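Long-range contacts in prolyl 4-hydroxylase (Paramecium bursaria Chlorella virus 1, PDB 5C5T), which probably hydroxylates proline residues in collagen-like sequences as a metal- and 2-oxoglutarate-dependent dioxygenase: residues 123-128 with 219-224; 155-160 with 188-193; 55-60 with 86-91; 51-56 with 96-101. All blocks are in the same frame, centred on the assembly; numbering follows the deposited sequence.

Interaction 1: residues 123-128 with 219-224; sequences DVQVAR and IANQWI. With AKG (2-oxoglutaric acid), chain C.
Gln125 and Asn221 face each other as a hydrogen-bonded antiparallel pair, and their side chains run side by side toward the cosubstrate. With CG anti to the backbone N (chi1 -178°) and an extended chain, Gln125 brings OE1 within 3.1 Å of Asn221 ND2. The acceptor lies almost in the amide plane of Asn221, yet the two amide planes are 65° apart. The same ND2 also makes a weak bond to O1 of 2-oxoglutarate, 3.0 Å away. Asparagine suits this place because one NH2 group can serve both acceptors, and Gln125 acts as the second-shell residue that helps fix its rotation. Trp223 follows two residues later on the same side. Its indole stands nearly perpendicular to the Gln125 amide, whose NE2 lies at the ring edge, in plane, and whose OE1 is 3.6 Å from CH2; CB of Asn221 lies against one face. The indole NE1 is bonded to Asp140, a zinc ligand. The small Ala127 CB packs on Ile219 CG1 at 4.0 Å, and CD1 of the isoleucine reaches C3 of 2-oxoglutarate at 3.6 Å. Val126 and Ala220 meet on the other face. Beyond the last bridged pair, beside Val124, a water donates to both Asp123 O and Asn221 O and accepts from Trp223 N. Strands turning polar and aromatic side chains inward onto the cosubstrate typify the double-stranded beta-helix core of 2-oxoglutarate oxygenases.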
# COMPACT_ATOMS: atom_id res chain seq x y z
N ASP A 123 9.91 -6.83 -1.03
CA ASP A 123 10.38 -5.87 -2.03
C ASP A 123 9.27 -4.87 -2.35
O ASP A 123 8.12 -5.26 -2.52
CB ASP A 123 10.79 -6.57 -3.30
CG ASP A 123 12.04 -7.41 -3.15
OD1 ASP A 123 12.69 -7.37 -2.09
OD2 ASP A 123 12.36 -8.14 -4.11
N VAL A 124 9.61 -3.60 -2.54
CA VAL A 124 8.60 -2.60 -2.85
C VAL A 124 8.13 -2.74 -4.32
O VAL A 124 8.94 -2.98 -5.23
CB VAL A 124 9.16 -1.19 -2.59
CG1 VAL A 124 8.29 -0.10 -3.16
CG2 VAL A 124 9.37 -0.97 -1.09
N GLN A 125 6.81 -2.61 -4.51
CA GLN A 125 6.16 -2.59 -5.81
C GLN A 125 5.73 -1.17 -6.12
O GLN A 125 5.17 -0.46 -5.26
CB GLN A 125 4.95 -3.50 -5.82
CG GLN A 125 4.21 -3.59 -7.14
CD GLN A 125 2.79 -4.09 -6.93
OE1 GLN A 125 1.92 -3.33 -6.52
NE2 GLN A 125 2.56 -5.35 -7.22
N VAL A 126 6.00 -0.71 -7.35
CA VAL A 126 5.38 0.54 -7.84
C VAL A 126 4.37 0.17 -8.93
O VAL A 126 4.68 -0.62 -9.83
CB VAL A 126 6.47 1.55 -8.34
CG1 VAL A 126 5.83 2.75 -9.09
CG2 VAL A 126 7.36 2.02 -7.15
N ALA A 127 3.14 0.71 -8.83
CA ALA A 127 2.10 0.41 -9.78
C ALA A 127 1.51 1.68 -10.35
O ALA A 127 1.45 2.70 -9.67
CB ALA A 127 0.96 -0.41 -9.10
N ARG A 128 1.01 1.57 -11.58
CA ARG A 128 0.44 2.71 -12.31
C ARG A 128 -0.90 2.36 -12.91
O ARG A 128 -1.11 1.26 -13.43
CB ARG A 128 1.39 3.16 -13.43
CG ARG A 128 0.80 4.29 -14.33
CD ARG A 128 1.93 4.97 -15.12
NE ARG A 128 1.48 6.11 -15.94
CZ ARG A 128 1.06 5.98 -17.19
NH1 ARG A 128 1.00 4.78 -17.75
NH2 ARG A 128 0.69 7.05 -17.88
N ILE A 219 1.34 4.54 -7.34
CA ILE A 219 1.56 4.20 -5.95
C ILE A 219 2.83 3.35 -5.75
O ILE A 219 3.32 2.67 -6.67
CB ILE A 219 0.32 3.46 -5.41
CG1 ILE A 219 0.13 2.15 -6.15
CG2 ILE A 219 -0.88 4.38 -5.49
CD1 ILE A 219 -1.00 1.30 -5.60
N ALA A 220 3.34 3.39 -4.52
CA ALA A 220 4.35 2.47 -4.00
C ALA A 220 3.79 1.66 -2.83
O ALA A 220 3.22 2.21 -1.89
CB ALA A 220 5.59 3.22 -3.60
N ASN A 221 3.82 0.33 -2.98
CA ASN A 221 3.34 -0.61 -1.95
C ASN A 221 4.46 -1.24 -1.20
O ASN A 221 5.29 -1.95 -1.78
CB ASN A 221 2.49 -1.74 -2.58
CG ASN A 221 1.13 -1.29 -2.99
OD1 ASN A 221 0.38 -0.75 -2.21
ND2 ASN A 221 0.77 -1.59 -4.24
N GLN A 222 4.48 -0.99 0.10
CA GLN A 222 5.40 -1.69 1.04
C GLN A 222 4.59 -2.67 1.89
O GLN A 222 3.89 -2.27 2.79
CB GLN A 222 6.15 -0.70 1.93
CG GLN A 222 7.02 -1.38 2.98
CD GLN A 222 8.15 -2.22 2.38
OE1 GLN A 222 9.20 -1.69 2.02
NE2 GLN A 222 7.91 -3.50 2.21
N TRP A 223 4.67 -3.95 1.57
CA TRP A 223 3.98 -4.97 2.35
C TRP A 223 4.92 -5.47 3.47
O TRP A 223 6.12 -5.54 3.33
CB TRP A 223 3.43 -6.13 1.45
CG TRP A 223 2.23 -5.71 0.62
CD1 TRP A 223 1.00 -5.37 1.12
CD2 TRP A 223 2.14 -5.56 -0.81
NE1 TRP A 223 0.17 -5.02 0.09
CE2 TRP A 223 0.84 -5.12 -1.10
CE3 TRP A 223 3.04 -5.73 -1.87
CZ2 TRP A 223 0.39 -4.85 -2.42
CZ3 TRP A 223 2.60 -5.48 -3.18
CH2 TRP A 223 1.28 -5.02 -3.45
N ILE A 224 4.28 -5.81 4.59
CA ILE A 224 4.86 -6.26 5.85
C ILE A 224 4.38 -7.70 6.07
O ILE A 224 3.17 -7.95 6.14
CB ILE A 224 4.43 -5.29 6.97
CG1 ILE A 224 4.88 -3.86 6.59
CG2 ILE A 224 5.03 -5.71 8.37
CD1 ILE A 224 4.01 -2.76 7.10
C1 AKG C . -2.91 -2.90 -3.92
O1 AKG C . -2.00 -2.68 -4.78
O2 AKG C . -2.91 -4.00 -3.32
C2 AKG C . -4.02 -1.90 -3.73
O5 AKG C . -5.00 -2.27 -3.14
C3 AKG C . -3.88 -0.48 -4.29
C4 AKG C . -5.04 0.40 -3.91
C5 AKG C . -5.12 1.65 -4.75
O3 AKG C . -4.62 1.67 -5.91
O4 AKG C . -5.67 2.68 -4.26
O HOH W 1 6.00 -4.56 -0.83

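Interaction 2: residues 155-160 with 188-193; sequences ATLMVY and SIFFWV. With AKG (2-oxoglutaric acid), chain C.
The carbonyl oxygen of Met158 is gripped twice from the facing strand, by Ile189 N at 2.8 Å and by the CA-H of Ser188, whose CA lies 3.1 Å away. Met158 and Ile189 thereby form a hydrogen-bonded pair of an antiparallel sheet, as do Thr156 and Phe191, in the jelly-roll (double-stranded beta-helix) core of this oxygenase. Side chains alternate between two environments. On the face bearing Ala155, Leu157 and Phe190 the packing is apolar: Ala155 CB is small enough to admit the Phe190 ring, touching CZ at 3.6 Å. The face bearing Thr156 and Met158 looks into the active site. Fully extended up to its sulfur, Met158 brings SD to 3.9 Å from C4 of 2-oxoglutarate, a flexible apolar contact suited to the methylene part of that molecule. Tyr160 lies obliquely beside Ile189 CG1, and its hydroxyl is bonded to Thr172, itself a 2-oxoglutarate ligand. Thr156 OG1, 3.3 Å from Val193 CG2, has its polar partner in the zinc ligand Asp140. The branched threonine uses its carbon as well: CB sits over one face of the Phe191 ring, 3.7 Å from the centroid and 20° off the ring normal.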
# COMPACT_ATOMS: atom_id res chain seq x y z
N ALA A 155 0.39 -6.30 7.12
CA ALA A 155 0.05 -4.90 6.98
C ALA A 155 0.58 -4.36 5.66
O ALA A 155 1.46 -4.97 5.00
CB ALA A 155 0.61 -4.09 8.19
N THR A 156 0.05 -3.21 5.29
CA THR A 156 0.41 -2.49 4.08
C THR A 156 0.71 -1.03 4.36
O THR A 156 -0.07 -0.38 5.02
CB THR A 156 -0.75 -2.51 3.04
OG1 THR A 156 -1.20 -3.87 2.77
CG2 THR A 156 -0.38 -1.81 1.72
N LEU A 157 1.82 -0.51 3.81
CA LEU A 157 2.09 0.92 3.78
C LEU A 157 2.16 1.30 2.29
O LEU A 157 3.01 0.85 1.55
CB LEU A 157 3.34 1.27 4.57
CG LEU A 157 3.45 2.79 4.77
CD1 LEU A 157 4.01 3.24 6.12
CD2 LEU A 157 4.25 3.36 3.61
N MET A 158 1.20 2.11 1.88
CA MET A 158 1.08 2.50 0.48
C MET A 158 1.29 4.02 0.38
O MET A 158 0.69 4.82 1.15
CB MET A 158 -0.29 2.13 -0.11
CG MET A 158 -0.46 2.54 -1.57
SD MET A 158 -2.13 2.30 -2.23
CE MET A 158 -3.08 3.27 -1.09
N VAL A 159 2.17 4.43 -0.54
CA VAL A 159 2.43 5.86 -0.77
C VAL A 159 1.89 6.28 -2.11
O VAL A 159 2.16 5.61 -3.11
CB VAL A 159 3.95 6.18 -0.73
CG1 VAL A 159 4.14 7.70 -0.70
CG2 VAL A 159 4.61 5.54 0.40
N TYR A 160 1.13 7.38 -2.15
CA TYR A 160 0.71 7.97 -3.45
C TYR A 160 1.87 8.77 -4.02
O TYR A 160 2.32 9.75 -3.40
CB TYR A 160 -0.52 8.89 -3.30
CG TYR A 160 -1.75 8.21 -2.71
CD1 TYR A 160 -2.43 7.27 -3.42
CD2 TYR A 160 -2.21 8.53 -1.44
CE1 TYR A 160 -3.56 6.62 -2.88
CE2 TYR A 160 -3.31 7.89 -0.89
CZ TYR A 160 -3.98 6.93 -1.62
OH TYR A 160 -5.11 6.32 -1.08
N SER A 188 0.93 8.89 2.65
CA SER A 188 0.86 7.43 2.83
C SER A 188 -0.44 7.04 3.53
O SER A 188 -1.01 7.80 4.33
CB SER A 188 2.07 6.88 3.64
OG SER A 188 2.10 7.41 4.95
N ILE A 189 -0.88 5.80 3.23
CA ILE A 189 -1.94 5.15 3.97
C ILE A 189 -1.36 3.85 4.48
O ILE A 189 -0.87 3.03 3.69
CB ILE A 189 -3.21 4.84 3.15
CG1 ILE A 189 -3.85 6.10 2.55
CG2 ILE A 189 -4.22 4.17 4.01
CD1 ILE A 189 -4.39 7.10 3.57
N PHE A 190 -1.37 3.69 5.78
CA PHE A 190 -1.04 2.42 6.46
C PHE A 190 -2.34 1.66 6.83
O PHE A 190 -3.27 2.24 7.41
CB PHE A 190 -0.21 2.67 7.72
CG PHE A 190 0.06 1.44 8.52
CD1 PHE A 190 1.14 0.63 8.21
CD2 PHE A 190 -0.79 1.04 9.52
CE1 PHE A 190 1.40 -0.52 8.94
CE2 PHE A 190 -0.55 -0.13 10.26
CZ PHE A 190 0.54 -0.90 9.96
N PHE A 191 -2.44 0.35 6.56
CA PHE A 191 -3.55 -0.38 7.10
C PHE A 191 -3.18 -1.80 7.47
O PHE A 191 -2.34 -2.45 6.85
CB PHE A 191 -4.78 -0.39 6.13
CG PHE A 191 -4.50 -0.93 4.74
CD1 PHE A 191 -4.06 -0.10 3.72
CD2 PHE A 191 -4.75 -2.29 4.41
CE1 PHE A 191 -3.87 -0.59 2.43
CE2 PHE A 191 -4.50 -2.78 3.15
CZ PHE A 191 -4.10 -1.91 2.14
N TRP A 192 -3.88 -2.29 8.48
CA TRP A 192 -3.68 -3.67 8.94
C TRP A 192 -4.37 -4.66 8.01
O TRP A 192 -5.46 -4.42 7.53
CB TRP A 192 -4.20 -3.86 10.37
CG TRP A 192 -3.35 -3.19 11.37
CD1 TRP A 192 -3.55 -1.96 11.90
CD2 TRP A 192 -2.12 -3.68 11.92
NE1 TRP A 192 -2.52 -1.65 12.78
CE2 TRP A 192 -1.64 -2.71 12.82
CE3 TRP A 192 -1.40 -4.88 11.78
CZ2 TRP A 192 -0.45 -2.87 13.55
CZ3 TRP A 192 -0.22 -5.05 12.52
CH2 TRP A 192 0.23 -4.06 13.39
N VAL A 193 -3.67 -5.75 7.70
CA VAL A 193 -4.16 -6.80 6.80
C VAL A 193 -4.52 -8.09 7.57
O VAL A 193 -5.55 -8.73 7.31
CB VAL A 193 -3.11 -7.09 5.69
CG1 VAL A 193 -3.56 -8.31 4.79
CG2 VAL A 193 -2.92 -5.89 4.78
C1 AKG C . -2.91 -2.90 -3.92
O1 AKG C . -2.00 -2.68 -4.78
O2 AKG C . -2.91 -4.00 -3.32
C2 AKG C . -4.02 -1.90 -3.73
O5 AKG C . -5.00 -2.27 -3.14
C3 AKG C . -3.88 -0.48 -4.29
C4 AKG C . -5.04 0.40 -3.91
C5 AKG C . -5.12 1.65 -4.75
O3 AKG C . -4.62 1.67 -5.91
O4 AKG C . -5.67 2.68 -4.26

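Interaction 3: residues 55-60 with 86-91; sequences NAAIKK and EQTWFM
Lys60, just past the end of a helix, reaches across to Thr88, Trp89 and Phe90 and is the largest contributor to the contact. Its CB points toward the facing segment and lies 3.8 Å from Thr88 OG1, the two side chains crossing at about a right angle. Beyond CG, which is turned anti to the carbonyl carbon (chi1 -70°), CD already lies over the face of the Phe90 ring, toward its CE2-CZ side, 3.6 Å from CE2. Bends at chi3 and chi4 carry CE over the centre of the ring, 3.7 Å from the centroid, in a CH-pi contact, and lift NZ farther from the ring plane. On the way CE passes 3.5 Å from Thr88 OG1. At the tip, NZ donates to Trp89 O at 2.8 Å and stays close enough over the ring for a cation-pi interaction, 4.5 Å from the centroid. Glu94 adds a salt bridge to the same ammonium group. Lysine suits this position because its long methylene chain can cover an aromatic face while its charged end finds a carbonyl, a carboxylate and a pi cloud. The edge of Phe90 is met by the helix itself: Ala57 N lies in the ring plane, and Ala56 CB approaches CE2 at 4.1 Å. Alanines allow this close approach, and Ala57 CB also meets the methyl group of Thr88, 3.9 Å from CG2. The contact thus fastens the C-terminal end of helix 47-59 to edge strand 86-89 of the larger sheet, beside strand 120-129, whose Val126 touches both Ala57 and Phe90.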
# COMPACT_ATOMS: atom_id res chain seq x y z
N ASN A 55 10.36 8.34 -11.84
CA ASN A 55 11.30 8.25 -12.96
C ASN A 55 12.11 6.96 -12.94
O ASN A 55 12.32 6.39 -13.99
CB ASN A 55 12.19 9.51 -12.98
CG ASN A 55 11.38 10.74 -13.36
OD1 ASN A 55 10.44 10.66 -14.14
ND2 ASN A 55 11.70 11.87 -12.74
N ALA A 56 12.50 6.46 -11.76
CA ALA A 56 13.25 5.22 -11.63
C ALA A 56 12.35 4.07 -12.07
O ALA A 56 12.82 3.18 -12.77
CB ALA A 56 13.76 5.01 -10.19
N ALA A 57 11.07 4.10 -11.70
CA ALA A 57 10.14 3.05 -12.12
C ALA A 57 9.88 3.06 -13.67
O ALA A 57 9.82 2.02 -14.31
CB ALA A 57 8.81 3.18 -11.32
N ILE A 58 9.76 4.25 -14.27
CA ILE A 58 9.60 4.37 -15.72
C ILE A 58 10.83 3.77 -16.40
O ILE A 58 10.68 3.04 -17.39
CB ILE A 58 9.37 5.84 -16.10
CG1 ILE A 58 7.96 6.28 -15.66
CG2 ILE A 58 9.51 6.07 -17.62
CD1 ILE A 58 7.75 7.80 -15.74
N LYS A 59 12.02 4.06 -15.88
CA LYS A 59 13.25 3.49 -16.48
C LYS A 59 13.29 1.95 -16.41
O LYS A 59 13.98 1.33 -17.24
CB LYS A 59 14.49 4.11 -15.82
CG LYS A 59 14.74 5.56 -16.27
CD LYS A 59 16.20 5.98 -16.08
CE LYS A 59 16.45 7.42 -16.53
NZ LYS A 59 16.31 8.38 -15.39
N LYS A 60 12.53 1.35 -15.49
CA LYS A 60 12.41 -0.10 -15.37
C LYS A 60 11.27 -0.69 -16.21
O LYS A 60 11.03 -1.91 -16.15
CB LYS A 60 12.23 -0.49 -13.90
CG LYS A 60 13.47 -0.27 -13.09
CD LYS A 60 13.15 -0.08 -11.60
CE LYS A 60 12.52 -1.28 -10.90
NZ LYS A 60 13.44 -2.41 -10.74
N GLU A 86 -0.32 -1.57 -14.32
CA GLU A 86 1.05 -1.97 -14.69
C GLU A 86 1.86 -1.94 -13.40
O GLU A 86 1.55 -1.13 -12.53
CB GLU A 86 1.63 -0.99 -15.71
CG GLU A 86 0.93 -1.03 -17.04
CD GLU A 86 -0.44 -0.38 -17.01
OE1 GLU A 86 -0.56 0.80 -16.57
OE2 GLU A 86 -1.39 -1.07 -17.43
N GLN A 87 2.83 -2.84 -13.25
CA GLN A 87 3.66 -2.90 -12.04
C GLN A 87 5.14 -3.14 -12.29
O GLN A 87 5.54 -3.79 -13.26
CB GLN A 87 3.17 -4.00 -11.11
CG GLN A 87 1.69 -3.91 -10.74
CD GLN A 87 0.91 -4.95 -11.48
OE1 GLN A 87 1.29 -6.12 -11.49
NE2 GLN A 87 -0.17 -4.54 -12.12
N THR A 88 5.98 -2.66 -11.38
CA THR A 88 7.36 -3.10 -11.33
C THR A 88 7.82 -3.27 -9.89
O THR A 88 7.17 -2.78 -8.96
CB THR A 88 8.28 -2.14 -12.12
OG1 THR A 88 9.58 -2.70 -12.23
CG2 THR A 88 8.35 -0.73 -11.47
N TRP A 89 8.88 -4.05 -9.71
CA TRP A 89 9.46 -4.34 -8.38
C TRP A 89 10.88 -3.82 -8.20
O TRP A 89 11.67 -3.90 -9.12
CB TRP A 89 9.50 -5.84 -8.11
CG TRP A 89 8.17 -6.51 -8.11
CD1 TRP A 89 7.58 -7.13 -9.17
CD2 TRP A 89 7.29 -6.72 -6.98
NE1 TRP A 89 6.38 -7.70 -8.78
CE2 TRP A 89 6.17 -7.45 -7.45
CE3 TRP A 89 7.33 -6.38 -5.63
CZ2 TRP A 89 5.10 -7.80 -6.61
CZ3 TRP A 89 6.26 -6.74 -4.79
CH2 TRP A 89 5.19 -7.46 -5.28
N PHE A 90 11.19 -3.38 -6.98
CA PHE A 90 12.52 -2.89 -6.63
C PHE A 90 13.21 -3.87 -5.69
O PHE A 90 12.58 -4.39 -4.74
CB PHE A 90 12.43 -1.52 -5.96
CG PHE A 90 12.13 -0.40 -6.91
CD1 PHE A 90 10.85 -0.18 -7.32
CD2 PHE A 90 13.12 0.42 -7.42
CE1 PHE A 90 10.54 0.80 -8.23
CE2 PHE A 90 12.81 1.46 -8.31
CZ PHE A 90 11.50 1.64 -8.72
N MET A 91 14.47 -4.17 -6.00
CA MET A 91 15.32 -4.94 -5.11
C MET A 91 15.66 -4.14 -3.87
O MET A 91 15.63 -2.90 -3.90
CB MET A 91 16.60 -5.37 -5.81
CG MET A 91 16.36 -6.22 -7.07
SD MET A 91 15.59 -7.80 -6.72
CE MET A 91 13.92 -7.57 -7.25

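Interaction 4: residues 51-56 with 96-101; sequences DVLINA and EVIDKI
Leu53 is the side chain round which this contact closes, meeting Val97, Ile98 and Ile101 of the other helix with different atoms. Leu53 sends its CG directly away from the backbone N (chi1 -177°), which puts both methyls against the facing helix, and the two divide the work: CD1 touches Ile98 CD1 and CD2 touches Ile101 CD1, each at 4.0 Å. The two isoleucines cross it at about right angles. Val97 fills in nearer the backbone, its CG1 lying 4.1 Å from Leu53 CB. Positions 97, 98 and 101 fall on the same side of their helix, and branched aliphatic residues there give broad apolar surface without polar groups that would need partners. Between residues 51-56 and 96-101 the packing is made entirely of such van der Waals contacts. Toward the solvent side it thins out. Val52 CG1 still reaches Val97 CG2 at 4.2 Å, but beside it the exposed Glu96 brings OE2 no nearer than 4.5 Å to Val52 CG1. A salt bridge from Lys100 to Glu49, which lies earlier in helix 47-59, outside residues 51-56, also ties the two helices. The axes of the two helical segments approach to 10.0 Å and their directions differ by 123°. Phe90 touches Leu53, and Gln222 of strand 217-225 touches Ile101, placing the pair against the sheet as the helical layer that typically backs this family's jelly-roll core.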
# COMPACT_ATOMS: atom_id res chain seq x y z
N ASP A 51 8.85 12.10 -7.31
CA ASP A 51 9.17 12.21 -8.72
C ASP A 51 10.41 11.38 -9.07
O ASP A 51 10.44 10.76 -10.13
CB ASP A 51 9.41 13.67 -9.12
CG ASP A 51 8.12 14.51 -9.11
OD1 ASP A 51 6.98 13.98 -9.19
OD2 ASP A 51 8.30 15.74 -9.06
N VAL A 52 11.39 11.36 -8.19
CA VAL A 52 12.60 10.59 -8.42
C VAL A 52 12.21 9.10 -8.51
O VAL A 52 12.69 8.37 -9.37
CB VAL A 52 13.63 10.87 -7.30
CG1 VAL A 52 14.76 9.87 -7.31
CG2 VAL A 52 14.16 12.30 -7.45
N LEU A 53 11.28 8.68 -7.67
CA LEU A 53 10.89 7.27 -7.67
C LEU A 53 10.09 6.95 -8.90
O LEU A 53 10.32 5.92 -9.54
CB LEU A 53 10.11 6.89 -6.39
CG LEU A 53 9.72 5.40 -6.24
CD1 LEU A 53 10.90 4.47 -6.49
CD2 LEU A 53 9.08 5.10 -4.87
N ILE A 54 9.14 7.81 -9.30
CA ILE A 54 8.44 7.58 -10.54
C ILE A 54 9.39 7.43 -11.71
O ILE A 54 9.22 6.54 -12.53
CB ILE A 54 7.47 8.75 -10.82
CG1 ILE A 54 6.35 8.78 -9.77
CG2 ILE A 54 6.88 8.67 -12.20
CD1 ILE A 54 5.58 10.10 -9.69
N ASN A 55 10.36 8.34 -11.84
CA ASN A 55 11.30 8.25 -12.96
C ASN A 55 12.11 6.96 -12.94
O ASN A 55 12.32 6.39 -13.99
CB ASN A 55 12.19 9.51 -12.98
CG ASN A 55 11.38 10.74 -13.36
OD1 ASN A 55 10.44 10.66 -14.14
ND2 ASN A 55 11.70 11.87 -12.74
N ALA A 56 12.50 6.46 -11.76
CA ALA A 56 13.25 5.22 -11.63
C ALA A 56 12.35 4.07 -12.07
O ALA A 56 12.82 3.18 -12.77
CB ALA A 56 13.76 5.01 -10.19
N GLU A 96 17.57 4.92 -3.26
CA GLU A 96 17.55 5.61 -2.00
C GLU A 96 16.14 5.98 -1.52
O GLU A 96 15.90 5.98 -0.31
CB GLU A 96 18.44 6.89 -2.06
CG GLU A 96 17.99 7.92 -3.08
CD GLU A 96 17.10 9.02 -2.49
OE1 GLU A 96 16.88 9.01 -1.27
OE2 GLU A 96 16.64 9.88 -3.27
N VAL A 97 15.19 6.23 -2.42
CA VAL A 97 13.82 6.58 -1.97
C VAL A 97 13.13 5.31 -1.42
O VAL A 97 12.31 5.42 -0.53
CB VAL A 97 12.96 7.26 -3.06
CG1 VAL A 97 11.52 7.52 -2.57
CG2 VAL A 97 13.58 8.59 -3.49
N ILE A 98 13.44 4.14 -1.97
CA ILE A 98 12.95 2.89 -1.35
C ILE A 98 13.50 2.68 0.03
O ILE A 98 12.77 2.31 0.98
CB ILE A 98 13.31 1.69 -2.20
CG1 ILE A 98 12.74 1.84 -3.63
CG2 ILE A 98 12.83 0.38 -1.50
CD1 ILE A 98 11.30 1.62 -3.77
N ASP A 99 14.81 2.89 0.17
CA ASP A 99 15.45 2.88 1.47
C ASP A 99 14.71 3.77 2.45
O ASP A 99 14.51 3.40 3.59
CB ASP A 99 16.91 3.34 1.37
CG ASP A 99 17.80 2.35 0.65
OD1 ASP A 99 17.54 1.12 0.71
OD2 ASP A 99 18.79 2.81 0.06
N LYS A 100 14.33 4.97 2.03
CA LYS A 100 13.62 5.88 2.94
C LYS A 100 12.21 5.41 3.32
O LYS A 100 11.81 5.49 4.46
CB LYS A 100 13.55 7.28 2.32
CG LYS A 100 12.80 8.28 3.18
CD LYS A 100 12.91 9.69 2.61
CE LYS A 100 12.28 10.72 3.55
NZ LYS A 100 12.92 12.08 3.37
N ILE A 101 11.46 4.92 2.34
CA ILE A 101 10.17 4.29 2.64
C ILE A 101 10.34 3.26 3.74
O ILE A 101 9.60 3.27 4.72
CB ILE A 101 9.56 3.66 1.40
CG1 ILE A 101 9.14 4.76 0.38
CG2 ILE A 101 8.31 2.80 1.76
CD1 ILE A 101 8.70 4.26 -0.99

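Overall arrangement
Interactions 3 and 4 come first along the chain, both starting from helix 47-59; interaction 1 follows, and the residues between its two segments include all of interaction 2. Interactions 1, 2 and 3 reach the same six-stranded antiparallel sheet, in which strands 188-192, 153-160, 217-225, 120-129 and 86-89 lie in that order. Interactions 1 and 2, with centres about 9 Å apart, join through neighbouring strands and both touch 2-oxoglutarate. Interactions 3 and 4, centred about 10 Å from each other, meet where Phe90 packs on Leu53 and Ile98. Ala220 of interaction 1 rests on Leu53 and Ile101, so the helices back the strands whose other face binds the cosubstrate.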